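Local coordinates for protein lactate dehydrogenase, adjacent gene encodes predicted malate dehydrogenase (Cryptosporidium parvum, PDB 4ND2) that probably catalyses the NAD-dependent interconversion of (S)-lactate and pyruvate, as an L-lactate dehydrogenase of the LDH/MDH superfamily, at residues Asn18-Val23 against Leu46-Ser51; Asn172-His177 against Leu289-Leu294; Asn263-Gly266 against Tyr271-Val274. All blocks are in the same frame, centred on the assembly; numbering follows the deposited sequence.

Interaction 1: residues Asn18-Val23 against Leu46-Ser51; sequences NIAYIV and LDITHS
With CG1 beside its backbone N and CD1 carried outward on an extended chain (chi2 162°), Ile48 pushes its delta methyl into helix 14-26, while the Tyr21 ring, swung opposite its own N (chi1 -164°), lies along the flank of that isoleucine. The two helices are the first pair of the Rossmann fold, each following a strand of the parallel sheet, and they run side by side with nearly the same direction: the axes of the short segments diverge by 19° and approach to 10.0 Å at their closest. Ile48 CD1 lies 3.8 Å from Ala20 CB and 3.9 Å from Tyr21 N, and Ile48 CG2 approaches Tyr21 CA at 4.1 Å, so both methyls bear on the backbone where Ala20 passes into Tyr21. Ring atom Tyr21 CD1 stands 4.2 Å from Ile48 CG1, meeting it obliquely. Ala20 also rests on Val31 and Leu33 of strand 30-34; Phe234 of the second subunit meets the Tyr21 ring and packs on Ile48. One turn on, Ser51 OG lies at the ring edge, 4.0 Å from Tyr21 CE1 and near its plane, and this hydroxyl donates a 2.6 Å hydrogen bond from Ser51 OG to Ile48 O within its own helix, lying in the carbonyl plane on a lone pair.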
loop_
_atom_site.group_PDB
_atom_site.type_symbol
_atom_site.label_atom_id
_atom_site.label_comp_id
_atom_site.label_asym_id
_atom_site.label_seq_id
_atom_site.Cartn_x
_atom_site.Cartn_y
_atom_site.Cartn_z
ATOM N N ASN A 18 -5.931 -17.059 -7.218
ATOM C CA ASN A 18 -6.115 -15.638 -6.913
ATOM C C ASN A 18 -5.754 -15.294 -5.474
ATOM O O ASN A 18 -5.149 -14.257 -5.222
ATOM C CB ASN A 18 -7.555 -15.195 -7.190
ATOM C CG ASN A 18 -7.787 -14.824 -8.639
ATOM O OD1 ASN A 18 -6.848 -14.656 -9.419
ATOM N ND2 ASN A 18 -9.051 -14.669 -9.003
ATOM N N ILE A 19 -6.125 -16.158 -4.534
ATOM C CA ILE A 19 -5.777 -15.940 -3.130
ATOM C C ILE A 19 -4.259 -15.859 -2.967
ATOM O O ILE A 19 -3.742 -14.931 -2.344
ATOM C CB ILE A 19 -6.341 -17.046 -2.216
ATOM C CG1 ILE A 19 -7.866 -16.930 -2.130
ATOM C CG2 ILE A 19 -5.732 -16.957 -0.823
ATOM C CD1 ILE A 19 -8.537 -18.112 -1.463
ATOM N N ALA A 20 -3.552 -16.832 -3.533
ATOM C CA ALA A 20 -2.090 -16.868 -3.451
ATOM C C ALA A 20 -1.463 -15.602 -4.035
ATOM O O ALA A 20 -0.524 -15.042 -3.465
ATOM C CB ALA A 20 -1.556 -18.101 -4.165
ATOM N N TYR A 21 -2.007 -15.163 -5.168
ATOM C CA TYR A 21 -1.557 -13.973 -5.891
ATOM C C TYR A 21 -1.641 -12.725 -5.013
ATOM O O TYR A 21 -0.680 -11.960 -4.901
ATOM C CB TYR A 21 -2.451 -13.804 -7.127
ATOM C CG TYR A 21 -1.991 -12.877 -8.236
ATOM C CD1 TYR A 21 -0.647 -12.744 -8.576
ATOM C CD2 TYR A 21 -2.929 -12.194 -9.008
ATOM C CE1 TYR A 21 -0.252 -11.922 -9.620
ATOM C CE2 TYR A 21 -2.544 -11.374 -10.054
ATOM C CZ TYR A 21 -1.206 -11.244 -10.359
ATOM O OH TYR A 21 -0.830 -10.433 -11.407
ATOM N N ILE A 22 -2.796 -12.543 -4.384
ATOM C CA ILE A 22 -3.072 -11.355 -3.570
ATOM C C ILE A 22 -2.327 -11.395 -2.237
ATOM O O ILE A 22 -1.769 -10.381 -1.811
ATOM C CB ILE A 22 -4.592 -11.190 -3.330
ATOM C CG1 ILE A 22 -5.325 -11.008 -4.665
ATOM C CG2 ILE A 22 -4.879 -10.021 -2.390
ATOM C CD1 ILE A 22 -4.844 -9.842 -5.499
ATOM N N VAL A 23 -2.324 -12.555 -1.583
ATOM C CA VAL A 23 -1.572 -12.738 -0.339
ATOM C C VAL A 23 -0.100 -12.408 -0.574
ATOM O O VAL A 23 0.513 -11.684 0.213
ATOM C CB VAL A 23 -1.699 -14.179 0.211
ATOM C CG1 VAL A 23 -0.665 -14.454 1.296
ATOM C CG2 VAL A 23 -3.104 -14.431 0.748
ATOM N N LEU A 46 4.983 -21.159 -9.277
ATOM C CA LEU A 46 6.164 -20.655 -9.987
ATOM C C LEU A 46 5.867 -19.317 -10.657
ATOM O O LEU A 46 6.666 -18.383 -10.581
ATOM C CB LEU A 46 6.642 -21.657 -11.045
ATOM C CG LEU A 46 7.222 -22.981 -10.540
ATOM C CD1 LEU A 46 7.425 -23.935 -11.710
ATOM C CD2 LEU A 46 8.527 -22.762 -9.792
ATOM N N ASP A 47 4.713 -19.244 -11.313
ATOM C CA ASP A 47 4.263 -18.032 -11.997
ATOM C C ASP A 47 4.117 -16.877 -11.005
ATOM O O ASP A 47 4.633 -15.786 -11.232
ATOM C CB ASP A 47 2.930 -18.314 -12.701
ATOM C CG ASP A 47 2.474 -17.183 -13.611
ATOM O OD1 ASP A 47 3.233 -16.221 -13.851
ATOM O OD2 ASP A 47 1.326 -17.265 -14.096
ATOM N N ILE A 48 3.428 -17.130 -9.897
ATOM C CA ILE A 48 3.225 -16.109 -8.864
ATOM C C ILE A 48 4.559 -15.718 -8.213
ATOM O O ILE A 48 4.786 -14.545 -7.909
ATOM C CB ILE A 48 2.198 -16.583 -7.810
ATOM C CG1 ILE A 48 0.809 -16.682 -8.451
ATOM C CG2 ILE A 48 2.154 -15.639 -6.612
ATOM C CD1 ILE A 48 -0.173 -17.524 -7.666
ATOM N N THR A 49 5.447 -16.693 -8.025
ATOM C CA THR A 49 6.782 -16.422 -7.490
ATOM C C THR A 49 7.517 -15.379 -8.331
ATOM O O THR A 49 8.126 -14.462 -7.782
ATOM C CB THR A 49 7.627 -17.710 -7.381
ATOM O OG1 THR A 49 7.071 -18.558 -6.369
ATOM C CG2 THR A 49 9.080 -17.397 -7.015
ATOM N N HIS A 50 7.443 -15.505 -9.654
ATOM C CA HIS A 50 8.092 -14.543 -10.555
ATOM C C HIS A 50 7.554 -13.119 -10.388
ATOM O O HIS A 50 8.278 -12.151 -10.624
ATOM C CB HIS A 50 7.939 -14.961 -12.021
ATOM C CG HIS A 50 8.506 -16.311 -12.333
ATOM N ND1 HIS A 50 8.078 -17.066 -13.404
ATOM C CD2 HIS A 50 9.455 -17.048 -11.709
ATOM C CE1 HIS A 50 8.746 -18.205 -13.431
ATOM N NE2 HIS A 50 9.586 -18.220 -12.413
ATOM N N SER A 51 6.284 -12.999 -10.002
ATOM C CA SER A 51 5.648 -11.694 -9.807
ATOM C C SER A 51 6.045 -11.010 -8.496
ATOM O O SER A 51 5.880 -9.800 -8.366
ATOM C CB SER A 51 4.117 -11.824 -9.872
ATOM O OG SER A 51 3.583 -12.394 -8.684
#

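Interaction 2: residues Asn172-His177 against Leu289-Leu294; sequences NVIGGH and LDLTPL. With PYR (pyruvic acid), chain D; A3D (3-acetylpyridine adenine dinucleotide), chain C.
Leu289 sends its two methyls to different residues of the 172-177 segment. CD1 meets Ile174 CG2 end-on at 3.9 Å and also lies 4.0 Å from Asn172 CB, whereas CD2 comes against the amide of Asn172, 3.9 Å from ND2. That amide nitrogen has its polar partner across a subunit boundary, in a hydrogen bond to Gly191 O of the third subunit. Two residues on, Leu291 again faces inward: its methyls CD1 and CD2 both bear on Ile174 CD1, the first at 3.9 Å. Ile174 can reach both leucines because CG1 is held between its backbone N and carbonyl carbon (chi1 58°) and the chain then runs out extended, separating CD1 from CG2. In the alpha/beta C-terminal domain of the LDH/MDH superfamily, this joins the end of strand 169-174 to the linker into helix 293-314, whose Leu299 touches Ile174 and Leu291. Thr292 ends the linker as N-cap: its side chain caps a backbone N of the following helix, while Glu295 OE1 accepts from Thr292 N. The other segment continues through Gly175 and Gly176 to His177, the predicted proton acceptor, where NE2 donates a 2.9 Å hydrogen bond to pyruvate O3 (153° at the hydrogen) and ND1 is hydrogen-bonded to Asp150 OD2. The cofactor analogue's acetyl oxygen, O7N, is also near, 3.0 Å from His177 NE2.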
loop_
_atom_site.group_PDB
_atom_site.type_symbol
_atom_site.label_atom_id
_atom_site.label_comp_id
_atom_site.label_asym_id
_atom_site.label_seq_id
_atom_site.Cartn_x
_atom_site.Cartn_y
_atom_site.Cartn_z
ATOM N N ASN A 172 -25.223 -4.893 5.510
ATOM C CA ASN A 172 -24.966 -6.276 5.877
ATOM C C ASN A 172 -25.932 -7.233 5.199
ATOM O O ASN A 172 -27.117 -6.925 5.039
ATOM C CB ASN A 172 -25.065 -6.447 7.393
ATOM C CG ASN A 172 -23.845 -5.915 8.117
ATOM O OD1 ASN A 172 -22.735 -6.416 7.927
ATOM N ND2 ASN A 172 -24.040 -4.898 8.947
ATOM N N VAL A 173 -25.403 -8.382 4.789
ATOM C CA VAL A 173 -26.210 -9.519 4.379
ATOM C C VAL A 173 -25.989 -10.602 5.426
ATOM O O VAL A 173 -24.850 -10.868 5.818
ATOM C CB VAL A 173 -25.808 -10.048 2.986
ATOM C CG1 VAL A 173 -26.603 -11.302 2.637
ATOM C CG2 VAL A 173 -26.008 -8.974 1.927
ATOM N N ILE A 174 -27.080 -11.207 5.886
ATOM C CA ILE A 174 -27.023 -12.253 6.904
ATOM C C ILE A 174 -27.829 -13.475 6.475
ATOM O O ILE A 174 -28.550 -13.437 5.476
ATOM C CB ILE A 174 -27.526 -11.739 8.271
ATOM C CG1 ILE A 174 -28.966 -11.218 8.170
ATOM C CG2 ILE A 174 -26.602 -10.646 8.790
ATOM C CD1 ILE A 174 -29.576 -10.856 9.507
ATOM N N GLY A 175 -27.695 -14.557 7.236
ATOM C CA GLY A 175 -28.372 -15.813 6.936
ATOM C C GLY A 175 -27.498 -16.723 6.097
ATOM O O GLY A 175 -26.293 -16.501 5.973
ATOM N N GLY A 176 -28.108 -17.756 5.526
ATOM C CA GLY A 176 -27.389 -18.709 4.690
ATOM C C GLY A 176 -26.996 -18.116 3.350
ATOM O O GLY A 176 -27.718 -17.288 2.791
ATOM N N HIS A 177 -25.846 -18.546 2.838
ATOM C CA HIS A 177 -25.359 -18.120 1.528
ATOM C C HIS A 177 -26.124 -18.872 0.442
ATOM O O HIS A 177 -25.654 -19.881 -0.092
ATOM C CB HIS A 177 -23.851 -18.371 1.416
ATOM C CG HIS A 177 -23.242 -17.861 0.147
ATOM N ND1 HIS A 177 -23.241 -16.526 -0.195
ATOM C CD2 HIS A 177 -22.595 -18.505 -0.853
ATOM C CE1 HIS A 177 -22.628 -16.371 -1.355
ATOM N NE2 HIS A 177 -22.226 -17.556 -1.776
ATOM N N LEU A 289 -27.718 -7.313 15.052
ATOM C CA LEU A 289 -28.359 -6.252 14.274
ATOM C C LEU A 289 -29.794 -6.016 14.742
ATOM O O LEU A 289 -30.437 -6.919 15.272
ATOM C CB LEU A 289 -28.374 -6.606 12.783
ATOM C CG LEU A 289 -27.028 -6.653 12.057
ATOM C CD1 LEU A 289 -27.197 -7.262 10.674
ATOM C CD2 LEU A 289 -26.420 -5.262 11.960
ATOM N N ASP A 290 -30.281 -4.797 14.534
ATOM C CA ASP A 290 -31.661 -4.447 14.857
ATOM C C ASP A 290 -32.544 -4.789 13.662
ATOM O O ASP A 290 -32.693 -3.989 12.740
ATOM C CB ASP A 290 -31.764 -2.957 15.202
ATOM C CG ASP A 290 -33.127 -2.571 15.763
ATOM O OD1 ASP A 290 -33.787 -3.420 16.402
ATOM O OD2 ASP A 290 -33.532 -1.404 15.570
ATOM N N LEU A 291 -33.115 -5.989 13.679
ATOM C CA LEU A 291 -33.927 -6.473 12.569
ATOM C C LEU A 291 -35.397 -6.129 12.762
ATOM O O LEU A 291 -35.923 -6.215 13.871
ATOM C CB LEU A 291 -33.783 -7.990 12.426
ATOM C CG LEU A 291 -32.375 -8.522 12.147
ATOM C CD1 LEU A 291 -32.388 -10.042 12.100
ATOM C CD2 LEU A 291 -31.824 -7.942 10.853
ATOM N N THR A 292 -36.057 -5.755 11.669
ATOM C CA THR A 292 -37.500 -5.544 11.669
ATOM C C THR A 292 -38.203 -6.899 11.768
ATOM O O THR A 292 -37.580 -7.937 11.522
ATOM C CB THR A 292 -37.969 -4.846 10.379
ATOM O OG1 THR A 292 -37.657 -5.670 9.248
ATOM C CG2 THR A 292 -37.302 -3.485 10.219
ATOM N N PRO A 293 -39.502 -6.901 12.126
ATOM C CA PRO A 293 -40.250 -8.160 12.132
ATOM C C PRO A 293 -40.175 -8.909 10.796
ATOM O O PRO A 293 -40.006 -10.128 10.787
ATOM C CB PRO A 293 -41.685 -7.712 12.433
ATOM C CG PRO A 293 -41.521 -6.467 13.228
ATOM C CD PRO A 293 -40.299 -5.786 12.673
ATOM N N LEU A 294 -40.284 -8.180 9.688
ATOM C CA LEU A 294 -40.147 -8.774 8.356
ATOM C C LEU A 294 -38.777 -9.432 8.172
ATOM O O LEU A 294 -38.689 -10.563 7.699
ATOM C CB LEU A 294 -40.376 -7.720 7.266
ATOM C CG LEU A 294 -40.206 -8.177 5.810
ATOM C CD1 LEU A 294 -41.057 -9.404 5.512
ATOM C CD2 LEU A 294 -40.542 -7.044 4.850
HETATM C C PYR D . -21.180 -16.740 -5.340
HETATM O O PYR D . -20.637 -16.110 -6.277
HETATM O OXT PYR D . -21.880 -16.150 -4.488
HETATM C CA PYR D . -21.012 -18.192 -5.242
HETATM O O3 PYR D . -21.336 -18.771 -4.217
HETATM C CB PYR D . -20.448 -18.950 -6.408
HETATM P PA A3D C . -12.156 -24.766 -9.493
HETATM O O1A A3D C . -11.499 -23.731 -10.365
HETATM O O2A A3D C . -12.826 -25.954 -10.133
HETATM O O5B A3D C . -11.070 -25.311 -8.450
HETATM C C5B A3D C . -11.314 -26.427 -7.601
HETATM C C4B A3D C . -9.971 -27.073 -7.301
HETATM O O4B A3D C . -10.114 -28.037 -6.257
HETATM C C3B A3D C . -9.391 -27.805 -8.511
HETATM O O3B A3D C . -8.106 -27.279 -8.861
HETATM C C2B A3D C . -9.298 -29.255 -8.072
HETATM O O2B A3D C . -8.154 -29.945 -8.582
HETATM C C1B A3D C . -9.251 -29.129 -6.561
HETATM N N9A A3D C . -9.651 -30.363 -5.854
HETATM C C8A A3D C . -10.599 -31.254 -6.205
HETATM N N7A A3D C . -10.661 -32.257 -5.294
HETATM C C5A A3D C . -9.739 -32.009 -4.349
HETATM C C6A A3D C . -9.276 -32.660 -3.108
HETATM N N6A A3D C . -9.830 -33.821 -2.680
HETATM N N1A A3D C . -8.283 -32.052 -2.416
HETATM C C2A A3D C . -7.716 -30.897 -2.820
HETATM N N3A A3D C . -8.092 -30.256 -3.941
HETATM C C4A A3D C . -9.078 -30.755 -4.725
HETATM O O3 A3D C . -13.256 -24.092 -8.521
HETATM P PN A3D C . -13.216 -22.566 -7.988
HETATM O O1N A3D C . -13.758 -21.670 -9.067
HETATM O O2N A3D C . -11.870 -22.267 -7.385
HETATM O O5D A3D C . -14.280 -22.643 -6.788
HETATM C C5D A3D C . -13.976 -23.436 -5.645
HETATM C C4D A3D C . -15.183 -23.585 -4.726
HETATM O O4D A3D C . -15.537 -22.312 -4.172
HETATM C C3D A3D C . -16.430 -24.110 -5.433
HETATM O O3D A3D C . -17.071 -25.090 -4.617
HETATM C C2D A3D C . -17.327 -22.901 -5.562
HETATM O O2D A3D C . -18.723 -23.214 -5.574
HETATM C C1D A3D C . -16.946 -22.127 -4.313
HETATM N N1N A3D C . -17.292 -20.708 -4.363
HETATM C C2N A3D C . -17.915 -20.173 -3.302
HETATM C C3N A3D C . -18.271 -18.832 -3.288
HETATM C C7N A3D C . -18.965 -18.234 -2.102
HETATM O O7N A3D C . -19.315 -17.074 -2.169
HETATM C C8N A3D C . -19.202 -19.048 -0.866
HETATM C C4N A3D C . -17.971 -18.041 -4.388
HETATM C C5N A3D C . -17.323 -18.614 -5.473
HETATM C C6N A3D C . -16.993 -19.961 -5.436
#

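Interaction 3: residues Asn263-Gly266 against Tyr271-Val274; sequences NHYG and YMGV
Tyr265 carries the loop's side of this contact against Met272 and Val274, and the residue before it, His264, turns its ring nitrogen ND1 to a hydrogen bond with Glu288. At Tyr265 the chain adopts a left-handed helical conformation (phi 55°), unusual for a residue with a side chain. With CG opposite its carbonyl carbon (chi1 -59°), Tyr265 directs its ring toward Val274, whose CG1 meets CE1 (3.7 Å) and CD1 (3.8 Å) obliquely as the two side chains pass each other pointing opposite ways. Met272 approaches the root of the same side chain: stretched out beyond CG, it places CE 3.7 Å from Tyr265 CB. The far end of the tyrosine is anchored by a hydrogen bond from OH to Leu287 O and a second from Leu289 N. Gly266 repeats the left-handed helical backbone angles. The loop is the connection between antiparallel strands 253-261 and 270-279, and its Tyr265 packs back on the second of them. The backbones of these strands pair at Met272 with Ala259 and at Val274 with Cys257, while Ile286 of strand 284-286 touches Tyr265 and Val274, and helix 293-314 supplies Leu299 to Tyr265 and Ile303 to Met272.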
loop_
_atom_site.group_PDB
_atom_site.type_symbol
_atom_site.label_atom_id
_atom_site.label_comp_id
_atom_site.label_asym_id
_atom_site.label_seq_id
_atom_site.Cartn_x
_atom_site.Cartn_y
_atom_site.Cartn_z
ATOM N N ASN A 263 -26.105 -17.767 20.888
ATOM C CA ASN A 263 -26.921 -16.941 21.788
ATOM C C ASN A 263 -27.413 -15.654 21.131
ATOM O O ASN A 263 -27.607 -14.642 21.803
ATOM C CB ASN A 263 -26.127 -16.611 23.056
ATOM C CG ASN A 263 -25.802 -17.843 23.880
ATOM O OD1 ASN A 263 -26.684 -18.646 24.192
ATOM N ND2 ASN A 263 -24.533 -17.994 24.246
ATOM N N HIS A 264 -27.616 -15.703 19.816
ATOM C CA HIS A 264 -28.043 -14.535 19.051
ATOM C C HIS A 264 -29.011 -14.955 17.951
ATOM O O HIS A 264 -29.030 -16.117 17.547
ATOM C CB HIS A 264 -26.838 -13.823 18.421
ATOM C CG HIS A 264 -25.656 -13.698 19.333
ATOM N ND1 HIS A 264 -25.476 -12.624 20.178
ATOM C CD2 HIS A 264 -24.589 -14.509 19.525
ATOM C CE1 HIS A 264 -24.350 -12.778 20.852
ATOM N NE2 HIS A 264 -23.794 -13.916 20.474
ATOM N N TYR A 265 -29.815 -14.002 17.483
ATOM C CA TYR A 265 -30.751 -14.208 16.368
ATOM C C TYR A 265 -31.730 -15.374 16.561
ATOM O O TYR A 265 -32.202 -15.962 15.588
ATOM C CB TYR A 265 -29.979 -14.369 15.048
ATOM C CG TYR A 265 -29.112 -13.176 14.711
ATOM C CD1 TYR A 265 -27.745 -13.188 14.966
ATOM C CD2 TYR A 265 -29.666 -12.028 14.151
ATOM C CE1 TYR A 265 -26.950 -12.093 14.663
ATOM C CE2 TYR A 265 -28.881 -10.929 13.847
ATOM C CZ TYR A 265 -27.524 -10.966 14.103
ATOM O OH TYR A 265 -26.746 -9.874 13.802
ATOM N N GLY A 266 -32.036 -15.698 17.817
ATOM C CA GLY A 266 -33.000 -16.749 18.142
ATOM C C GLY A 266 -32.596 -18.171 17.784
ATOM O O GLY A 266 -33.461 -19.039 17.654
ATOM N N TYR A 271 -24.365 -22.864 12.203
ATOM C CA TYR A 271 -23.498 -22.082 11.323
ATOM C C TYR A 271 -24.341 -21.319 10.306
ATOM O O TYR A 271 -25.022 -21.925 9.479
ATOM C CB TYR A 271 -22.486 -22.978 10.597
ATOM C CG TYR A 271 -21.189 -23.164 11.345
ATOM C CD1 TYR A 271 -20.911 -24.348 12.022
ATOM C CD2 TYR A 271 -20.236 -22.150 11.379
ATOM C CE1 TYR A 271 -19.719 -24.518 12.708
ATOM C CE2 TYR A 271 -19.045 -22.307 12.064
ATOM C CZ TYR A 271 -18.787 -23.493 12.724
ATOM O OH TYR A 271 -17.605 -23.653 13.405
ATOM N N MET A 272 -24.301 -19.990 10.380
ATOM C CA MET A 272 -24.974 -19.140 9.401
ATOM C C MET A 272 -24.315 -17.764 9.323
ATOM O O MET A 272 -23.529 -17.391 10.194
ATOM C CB MET A 272 -26.459 -18.991 9.744
ATOM C CG MET A 272 -26.745 -18.182 11.000
ATOM S SD MET A 272 -28.510 -17.911 11.248
ATOM C CE MET A 272 -28.483 -16.827 12.671
ATOM N N GLY A 273 -24.652 -17.014 8.279
ATOM C CA GLY A 273 -24.111 -15.676 8.081
ATOM C C GLY A 273 -24.542 -14.699 9.161
ATOM O O GLY A 273 -25.733 -14.440 9.330
ATOM N N VAL A 274 -23.564 -14.166 9.892
ATOM C CA VAL A 274 -23.801 -13.154 10.922
ATOM C C VAL A 274 -22.622 -12.184 10.977
ATOM O O VAL A 274 -21.524 -12.534 10.540
ATOM C CB VAL A 274 -23.970 -13.783 12.323
ATOM C CG1 VAL A 274 -25.284 -14.544 12.418
ATOM C CG2 VAL A 274 -22.794 -14.693 12.666
#

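Interactions 2 and 3, with centres about 10 Å apart, form one continuous piece of the C-terminal domain, interaction 3 being nested in the chain loop that interaction 2 closes. Gly175 N meets Gly273 O at 2.9 Å, a probable hydrogen bond two residues from His177, and Leu289 N probably bonds to Tyr265 OH at 3.0 Å. Interaction 1 stands apart in the cofactor-binding domain, its centre about 36 Å from that of interaction 2 and about 35 Å from that of interaction 3; Ala20's side chain is about 12 Å from the bound cofactor analogue. Asp47 accepts hydrogen bonds from backbone N of Tyr233, Phe234 and Ala235 of the second subunit, which directly follow, in that subunit's sequence, pyruvate-pocket residues Thr231 and Ala232.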